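Local coordinates for microcin B17-processing protein McbD (Escherichia coli str. K-12 substr. MG1655, PDB 6GRH) that is necessary to process the inactive microcin B17 precursor, McbA, into the active peptide, and belongs to the YcaO cyclodehydratase family, at residues M291-K295 / Y296-T300; F299-L302 / C303-V307; N320-S323 / D324-L327; G384-V387 / R388-K391. The protein carries 1 engineered substitution. All blocks are in the same frame, centred on the assembly; numbering follows the deposited sequence. Where two conformers were deposited one is given.

Contact 1 (M291-K295 / Y296-T300); sequences MSCNK and YESFT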
# COMPACT_ATOMS: atom_id res chain seq x y z
N MET E 291 3.29 -44.85 -15.32
CA MET E 291 1.90 -44.88 -14.87
C MET E 291 1.30 -46.28 -14.87
O MET E 291 0.59 -46.63 -13.94
CB MET E 291 1.00 -43.94 -15.70
CG MET E 291 -0.40 -43.81 -15.11
SD MET E 291 -1.46 -42.55 -15.87
CE MET E 291 -0.40 -41.11 -15.78
N SER E 292 1.62 -47.08 -15.89
CA SER E 292 1.14 -48.47 -15.94
C SER E 292 1.82 -49.38 -14.89
O SER E 292 1.32 -50.47 -14.61
CB SER E 292 1.32 -49.06 -17.34
OG SER E 292 2.66 -49.47 -17.54
N CYS E 293 2.95 -48.94 -14.34
CA CYS E 293 3.62 -49.62 -13.21
C CYS E 293 3.10 -49.23 -11.81
O CYS E 293 3.60 -49.75 -10.79
CB CYS E 293 5.14 -49.37 -13.27
SG CYS E 293 5.95 -50.07 -14.71
N ASN E 294 2.13 -48.32 -11.74
CA ASN E 294 1.51 -47.89 -10.46
C ASN E 294 0.61 -49.00 -9.93
O ASN E 294 -0.62 -48.92 -10.00
CB ASN E 294 0.73 -46.56 -10.63
CG ASN E 294 0.04 -46.11 -9.35
OD1 ASN E 294 0.50 -46.40 -8.24
ND2 ASN E 294 -1.06 -45.41 -9.49
N LYS E 295 1.25 -50.03 -9.39
CA LYS E 295 0.55 -51.15 -8.77
C LYS E 295 1.48 -51.83 -7.78
O LYS E 295 2.70 -51.80 -7.92
CB LYS E 295 0.03 -52.15 -9.82
CG LYS E 295 1.04 -52.59 -10.86
CD LYS E 295 0.36 -53.13 -12.11
CE LYS E 295 1.33 -53.18 -13.29
NZ LYS E 295 2.14 -54.42 -13.34
N TYR E 296 0.89 -52.42 -6.75
CA TYR E 296 1.64 -53.02 -5.67
C TYR E 296 2.66 -54.06 -6.15
O TYR E 296 3.74 -54.17 -5.58
CB TYR E 296 0.68 -53.63 -4.64
CG TYR E 296 1.35 -54.06 -3.36
CD1 TYR E 296 1.92 -53.12 -2.50
CD2 TYR E 296 1.37 -55.41 -2.98
CE1 TYR E 296 2.54 -53.52 -1.33
CE2 TYR E 296 1.98 -55.81 -1.81
CZ TYR E 296 2.56 -54.86 -0.99
OH TYR E 296 3.16 -55.23 0.18
N GLU E 297 2.33 -54.77 -7.24
CA GLU E 297 3.19 -55.82 -7.80
C GLU E 297 4.55 -55.29 -8.30
O GLU E 297 5.51 -56.06 -8.37
CB GLU E 297 2.53 -56.60 -8.95
CG GLU E 297 1.12 -57.13 -8.66
CD GLU E 297 0.03 -56.13 -9.06
OE1 GLU E 297 -0.41 -55.32 -8.19
OE2 GLU E 297 -0.38 -56.15 -10.25
N SER E 298 4.61 -54.02 -8.67
CA SER E 298 5.91 -53.40 -8.98
C SER E 298 6.81 -53.40 -7.73
O SER E 298 7.98 -53.78 -7.81
CB SER E 298 5.71 -51.97 -9.52
OG SER E 298 5.07 -52.00 -10.79
N PHE E 299 6.23 -53.03 -6.57
CA PHE E 299 6.93 -52.99 -5.28
C PHE E 299 7.41 -54.38 -4.85
O PHE E 299 8.58 -54.56 -4.53
CB PHE E 299 6.02 -52.37 -4.20
CG PHE E 299 6.64 -52.26 -2.84
CD1 PHE E 299 7.73 -51.41 -2.62
CD2 PHE E 299 6.13 -52.98 -1.76
CE1 PHE E 299 8.29 -51.28 -1.35
CE2 PHE E 299 6.70 -52.87 -0.49
CZ PHE E 299 7.77 -52.01 -0.28
N THR E 300 6.49 -55.35 -4.84
CA THR E 300 6.84 -56.72 -4.44
C THR E 300 7.84 -57.37 -5.40
O THR E 300 8.79 -57.98 -4.94
CB THR E 300 5.62 -57.63 -4.34
OG1 THR E 300 4.87 -57.55 -5.55
CG2 THR E 300 4.74 -57.22 -3.17

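Contact 2 (F299-L302 / C303-V307); sequences FTDL and CENTV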
# COMPACT_ATOMS: atom_id res chain seq x y z
N PHE E 299 6.23 -53.03 -6.57
CA PHE E 299 6.93 -52.99 -5.28
C PHE E 299 7.41 -54.38 -4.85
O PHE E 299 8.58 -54.56 -4.53
CB PHE E 299 6.02 -52.37 -4.20
CG PHE E 299 6.64 -52.26 -2.84
CD1 PHE E 299 7.73 -51.41 -2.62
CD2 PHE E 299 6.13 -52.98 -1.76
CE1 PHE E 299 8.29 -51.28 -1.35
CE2 PHE E 299 6.70 -52.87 -0.49
CZ PHE E 299 7.77 -52.01 -0.28
N THR E 300 6.49 -55.35 -4.84
CA THR E 300 6.84 -56.72 -4.44
C THR E 300 7.84 -57.37 -5.40
O THR E 300 8.79 -57.98 -4.94
CB THR E 300 5.62 -57.63 -4.34
OG1 THR E 300 4.87 -57.55 -5.55
CG2 THR E 300 4.74 -57.22 -3.17
N ASP E 301 7.60 -57.25 -6.70
CA ASP E 301 8.54 -57.78 -7.69
C ASP E 301 9.99 -57.28 -7.49
O ASP E 301 10.94 -58.07 -7.61
CB ASP E 301 8.09 -57.46 -9.11
CG ASP E 301 9.13 -57.85 -10.14
OD1 ASP E 301 9.34 -59.06 -10.37
OD2 ASP E 301 9.77 -56.93 -10.68
N LEU E 302 10.16 -55.99 -7.20
CA LEU E 302 11.50 -55.47 -6.90
C LEU E 302 12.07 -56.03 -5.59
O LEU E 302 13.18 -56.57 -5.58
CB LEU E 302 11.54 -53.93 -6.91
CG LEU E 302 11.50 -53.29 -8.30
CD1 LEU E 302 11.32 -51.79 -8.19
CD2 LEU E 302 12.76 -53.59 -9.10
N CYS E 303 11.30 -55.94 -4.51
CA CYS E 303 11.79 -56.27 -3.17
C CYS E 303 12.08 -57.76 -2.98
O CYS E 303 13.11 -58.11 -2.40
CB CYS E 303 10.80 -55.83 -2.09
SG CYS E 303 10.54 -54.06 -2.02
N GLU E 304 11.18 -58.61 -3.46
CA GLU E 304 11.35 -60.05 -3.35
C GLU E 304 12.49 -60.63 -4.22
O GLU E 304 12.98 -61.72 -3.93
CB GLU E 304 10.03 -60.76 -3.69
CG GLU E 304 8.87 -60.46 -2.73
CD GLU E 304 7.62 -61.26 -3.08
OE1 GLU E 304 7.77 -62.37 -3.65
OE2 GLU E 304 6.50 -60.80 -2.79
N ASN E 305 12.90 -59.91 -5.26
CA ASN E 305 14.04 -60.31 -6.11
C ASN E 305 15.35 -59.57 -5.80
O ASN E 305 16.32 -59.73 -6.55
CB ASN E 305 13.67 -60.14 -7.59
CG ASN E 305 12.72 -61.22 -8.07
OD1 ASN E 305 13.15 -62.34 -8.39
ND2 ASN E 305 11.43 -60.90 -8.09
N THR E 306 15.39 -58.80 -4.71
CA THR E 306 16.62 -58.12 -4.29
C THR E 306 17.49 -58.99 -3.36
O THR E 306 17.01 -59.51 -2.35
CB THR E 306 16.29 -56.77 -3.63
OG1 THR E 306 15.60 -55.95 -4.59
CG2 THR E 306 17.56 -56.06 -3.15
N VAL E 307 18.76 -59.15 -3.73
CA VAL E 307 19.74 -59.87 -2.92
C VAL E 307 20.76 -58.85 -2.43
O VAL E 307 21.29 -58.08 -3.21
CB VAL E 307 20.45 -60.97 -3.75
CG1 VAL E 307 21.63 -61.56 -2.99
CG2 VAL E 307 19.47 -62.07 -4.12

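Contact 3 (N320-S323 / D324-L327); sequences NITS and DTNL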
# COMPACT_ATOMS: atom_id res chain seq x y z
N ASN E 320 32.12 -45.33 4.17
CA ASN E 320 33.08 -46.45 4.37
C ASN E 320 34.30 -46.22 3.47
O ASN E 320 34.38 -45.25 2.70
CB ASN E 320 32.40 -47.81 4.08
CG ASN E 320 31.97 -47.96 2.62
OD1 ASN E 320 32.81 -48.20 1.74
ND2 ASN E 320 30.67 -47.80 2.36
N ILE E 321 35.25 -47.14 3.54
CA ILE E 321 36.53 -46.97 2.89
C ILE E 321 36.46 -46.77 1.36
O ILE E 321 37.29 -46.05 0.81
CB ILE E 321 37.47 -48.14 3.24
CG1 ILE E 321 38.94 -47.76 3.00
CG2 ILE E 321 37.07 -49.41 2.48
CD1 ILE E 321 39.90 -48.79 3.55
N THR E 322 35.47 -47.37 0.70
CA THR E 322 35.28 -47.19 -0.75
C THR E 322 34.64 -45.86 -1.13
O THR E 322 34.89 -45.36 -2.23
CB THR E 322 34.39 -48.29 -1.37
OG1 THR E 322 34.85 -49.55 -0.90
CG2 THR E 322 34.44 -48.26 -2.91
N SER E 323 33.82 -45.28 -0.24
CA SER E 323 33.00 -44.09 -0.55
C SER E 323 33.76 -42.91 -1.15
O SER E 323 33.19 -42.18 -1.95
CB SER E 323 32.25 -43.54 0.69
OG SER E 323 31.43 -44.51 1.32
N ASP E 324 35.01 -42.70 -0.73
CA ASP E 324 35.77 -41.50 -1.14
C ASP E 324 36.99 -41.80 -2.03
O ASP E 324 37.88 -40.96 -2.15
CB ASP E 324 36.16 -40.65 0.09
CG ASP E 324 37.24 -41.30 0.95
OD1 ASP E 324 37.53 -42.51 0.78
OD2 ASP E 324 37.77 -40.57 1.82
N THR E 325 37.01 -42.97 -2.68
CA THR E 325 37.96 -43.21 -3.76
C THR E 325 37.61 -42.28 -4.93
O THR E 325 36.59 -41.58 -4.90
CB THR E 325 37.95 -44.68 -4.25
OG1 THR E 325 36.63 -45.00 -4.69
CG2 THR E 325 38.39 -45.65 -3.14
N ASN E 326 38.46 -42.26 -5.94
CA ASN E 326 38.32 -41.25 -6.98
C ASN E 326 37.32 -41.77 -8.04
O ASN E 326 37.55 -42.81 -8.64
CB ASN E 326 39.71 -40.96 -7.54
CG ASN E 326 39.71 -39.86 -8.55
OD1 ASN E 326 39.37 -40.08 -9.71
ND2 ASN E 326 40.07 -38.66 -8.13
N LEU E 327 36.21 -41.07 -8.23
CA LEU E 327 35.17 -41.53 -9.16
C LEU E 327 35.67 -41.59 -10.62
O LEU E 327 35.40 -42.57 -11.33
CB LEU E 327 33.91 -40.69 -9.06
CG LEU E 327 32.78 -40.99 -10.04
CD1 LEU E 327 32.30 -42.41 -9.89
CD2 LEU E 327 31.62 -40.01 -9.89

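Contact 4 (G384-V387 / R388-K391); sequences GIKV and RESK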
# COMPACT_ATOMS: atom_id res chain seq x y z
N GLY E 384 22.20 -61.62 -15.78
CA GLY E 384 21.14 -61.38 -14.81
C GLY E 384 19.87 -62.13 -15.12
O GLY E 384 19.90 -63.21 -15.73
N ILE E 385 18.75 -61.54 -14.70
CA ILE E 385 17.42 -62.14 -14.83
C ILE E 385 16.89 -61.95 -16.26
O ILE E 385 16.73 -60.81 -16.73
CB ILE E 385 16.44 -61.52 -13.82
CG1 ILE E 385 16.91 -61.76 -12.38
CG2 ILE E 385 15.03 -62.09 -14.00
CD1 ILE E 385 16.45 -60.68 -11.41
N LYS E 386 16.58 -63.07 -16.92
CA LYS E 386 16.24 -63.07 -18.35
C LYS E 386 15.08 -62.16 -18.75
O LYS E 386 15.22 -61.35 -19.67
CB LYS E 386 15.96 -64.50 -18.85
CG LYS E 386 15.80 -64.63 -20.37
CD LYS E 386 16.89 -63.87 -21.14
CE LYS E 386 17.16 -64.45 -22.52
NZ LYS E 386 18.18 -63.64 -23.26
N VAL E 387 13.94 -62.30 -18.09
CA VAL E 387 12.78 -61.43 -18.34
C VAL E 387 13.07 -59.93 -18.17
O VAL E 387 12.53 -59.11 -18.92
CB VAL E 387 11.52 -61.79 -17.48
CG1 VAL E 387 10.82 -63.01 -18.06
CG2 VAL E 387 11.87 -61.99 -16.01
N ARG E 388 13.95 -59.58 -17.23
CA ARG E 388 14.30 -58.18 -17.01
C ARG E 388 15.06 -57.60 -18.22
O ARG E 388 14.99 -56.39 -18.45
CB ARG E 388 15.15 -57.98 -15.74
CG ARG E 388 14.54 -58.50 -14.44
CD ARG E 388 13.66 -57.48 -13.79
NE ARG E 388 13.11 -57.84 -12.48
CZ ARG E 388 13.61 -57.50 -11.30
NH1 ARG E 388 14.78 -56.86 -11.17
NH2 ARG E 388 12.95 -57.84 -10.20
N GLU E 389 15.77 -58.44 -18.98
CA GLU E 389 16.54 -57.95 -20.15
C GLU E 389 15.68 -57.43 -21.31
O GLU E 389 16.18 -56.70 -22.16
CB GLU E 389 17.48 -59.04 -20.69
CG GLU E 389 18.58 -59.45 -19.72
CD GLU E 389 19.43 -60.60 -20.26
OE1 GLU E 389 18.88 -61.55 -20.84
OE2 GLU E 389 20.66 -60.56 -20.08
N SER E 390 14.39 -57.80 -21.33
CA SER E 390 13.43 -57.33 -22.32
C SER E 390 12.34 -56.39 -21.77
O SER E 390 11.44 -56.04 -22.51
CB SER E 390 12.76 -58.55 -22.95
OG SER E 390 12.01 -59.27 -21.97
N LYS E 391 12.42 -55.99 -20.50
CA LYS E 391 11.37 -55.19 -19.86
C LYS E 391 11.96 -53.88 -19.36
O LYS E 391 13.02 -53.88 -18.75
CB LYS E 391 10.80 -55.92 -18.66
CG LYS E 391 9.59 -56.79 -18.90
CD LYS E 391 8.94 -57.20 -17.57
CE LYS E 391 8.26 -56.02 -16.88
NZ LYS E 391 7.40 -56.41 -15.72

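Contact 1 (M291-K295 / Y296-T300)
S298 and C293 meet where the chain leaves helix 285-292 and starts helix 296-304. S298 OG donates to C293 O at 2.7 Å, in the plane of the carbonyl and on a lone pair. K295 N, 2.7 Å from that same C293 O, closes the inverse gamma turn centred on N294, so two donors grip the oxygen. S298 OG stands beside its own backbone N (chi1 -67°), which turns it back to the turn and brings it within 3.6 Å of C293 CB. The backbone N of the same serine, S298 N, reaches K295 O at 3.0 Å, from above the carbonyl plane, near the start of the helix. This buried side is tight; the K295 and E297 side is exposed and loose. The two chains cross at about a right angle, E297 OE1 lying 3.6 Å from K295 CB, yet K295 NZ stays 4.3 Å from E297 OE2, too far for a salt bridge. Around the turn, N294 is hydrogen-bonded to the backbone of R238, K240 and Y241, S298 and F299 rest on Y241 of strand 241-248, and M291 packs on helix 251-275.

Contact 2 (F299-L302 / C303-V307)
F299 and C303, one helical turn apart, form a Cys sulfur-aromatic contact near the C-terminal end of helix 296-304. C303 SG sits over one face of the phenyl ring, displaced toward its rim, 3.9 Å from the F299 ring centroid and 20° off the normal; CE1 is its nearest ring atom. With CG anti to the backbone N (chi1 -179°) the F299 ring stands out from the helix, and C303 SG leans back over its face. The underlying backbone bonds are regular, C303 N to F299 O and E304 N to T300 O. On the same stretch E304 runs beside T300, pointing the same way, with its CB and CG near T300 O.

N305, near the end of the helix, folds back along it. Its CB lies 3.4 Å from D301 O and its CG 3.6 Å from the same oxygen. ND2 donates to a lone pair of D301 O at 2.9 Å, the oxygen lying close to the plane of the N305 amide, and also lies 3.6 Å from D301 OD1. The side chain thereby takes up a carbonyl near the helix end, where the N305 backbone N gives L302 O only a weak bond. L302 O gains a second donor in the T306 hydroxyl, which is also hydrogen-bonded to the Y177 hydroxyl; T306 OG1 stands above the L302 carbonyl plane, 2.7 Å from that O.

Contact 3 (N320-S323 / D324-L327)
T325 meets the flat peptide carbonyl of T322 in two ways: its hydroxyl lies in the carbonyl plane, and its backbone N stands over a face. T325 OG1 donates to T322 O at 3.0 Å, and T325 N reaches the same oxygen at 3.2 Å with a nearly straight N-H (170°), the donor 55° above the plane. Both bonds come from one residue and together hold the carbonyl's direction. With OG1 between its own N and carbonyl carbon (chi1 58°), the T325 hydroxyl points back to T322, and the methyl CG2 settles 3.6 Å from T322 O.

A second flat group, the N320 carboxamide, is met at its oxygen: T322 N donates to N320 OD1 at 3.0 Å, tilted somewhat from the plane. The D324 carboxylate makes no bond across the turn; its OD1 comes to 3.5 Å from I321 O, both acceptors. S323 OG takes an almost linear bond from N320 N at 3.0 Å and is also hydrogen-bonded to H224 NE2; with the backbone bonding of S323 and G223, this joins the largely exposed loop to the start of strand 224-231. T325 rests on P222. In sequence, an Asx turn at N320 leads into a type I beta turn from T322 to T325, and N326 follows as N-cap of helix 327-334, its OD1 taking the backbone N of N329: a run of turns that delivers the chain into a helix.

Contact 4 (G384-V387 / R388-K391)
I385 and R388 lie side by side, their side chains pointing the same way. R388 CG packs 3.6 Å from I385 CB and equally close to CG2, while I385 CD1 lies over one face of the guanidinium, 4.1 Å above its plane and toward the rim. R388 is bent at chi2 (-87°), which carries its long arm past the isoleucine. K386 and E389 make the polar counterpart: K386 NZ forms a salt bridge to E389 OE1 at 3.3 Å, nearly along the C-O axis. K386 CD crowds that E389 OE1 at 3.1 Å, nearer than the ammonium, and the salt bridge is a long one. The lysine bends at its second torsion (46°) to come back to the glutamate.

The backbone coils in support: E389 N donates to K386 O at 3.0 Å, weak bonds run from R388 N and E389 N to I385 O, and V387 O takes S390 OG at 3.1 Å besides a weak bond from S390 N.

Further out, R388 NH1 is hydrogen-bonded to W178 O, the guanidinium makes a cation-pi contact with W178, and NH2 a long, weak ion pair with D301. E389 OE2 takes the G382 N and the Y379 hydroxyl, which G384 N also meets. A cation at one oxygen and neutral donors at the other would be expected to favour ionised E389; W178 and the D301 carboxylate both suit the positive charge of R388.

Contacts 1 and 2 share F299 and T300 and lie toward opposite ends of helix 296-304; both are partly buried, yet a serine and a gamma turn mark the start, while a sulfur-ring contact and an asparagine dominate the end. Contact 4, in a C-terminal loop, is also partly buried, but it adds charged side chains, a lysine-glutamate salt bridge and an arginine packed on isoleucine. It reaches contact 2: D301 OD2 and R388 NH2 form a long, weak ion pair, with N305 packing on R388. Contact 3 stands apart on the surface, its centre about 27 Å from that of contact 2, and relies almost wholly on hydrogen bonds within its turns.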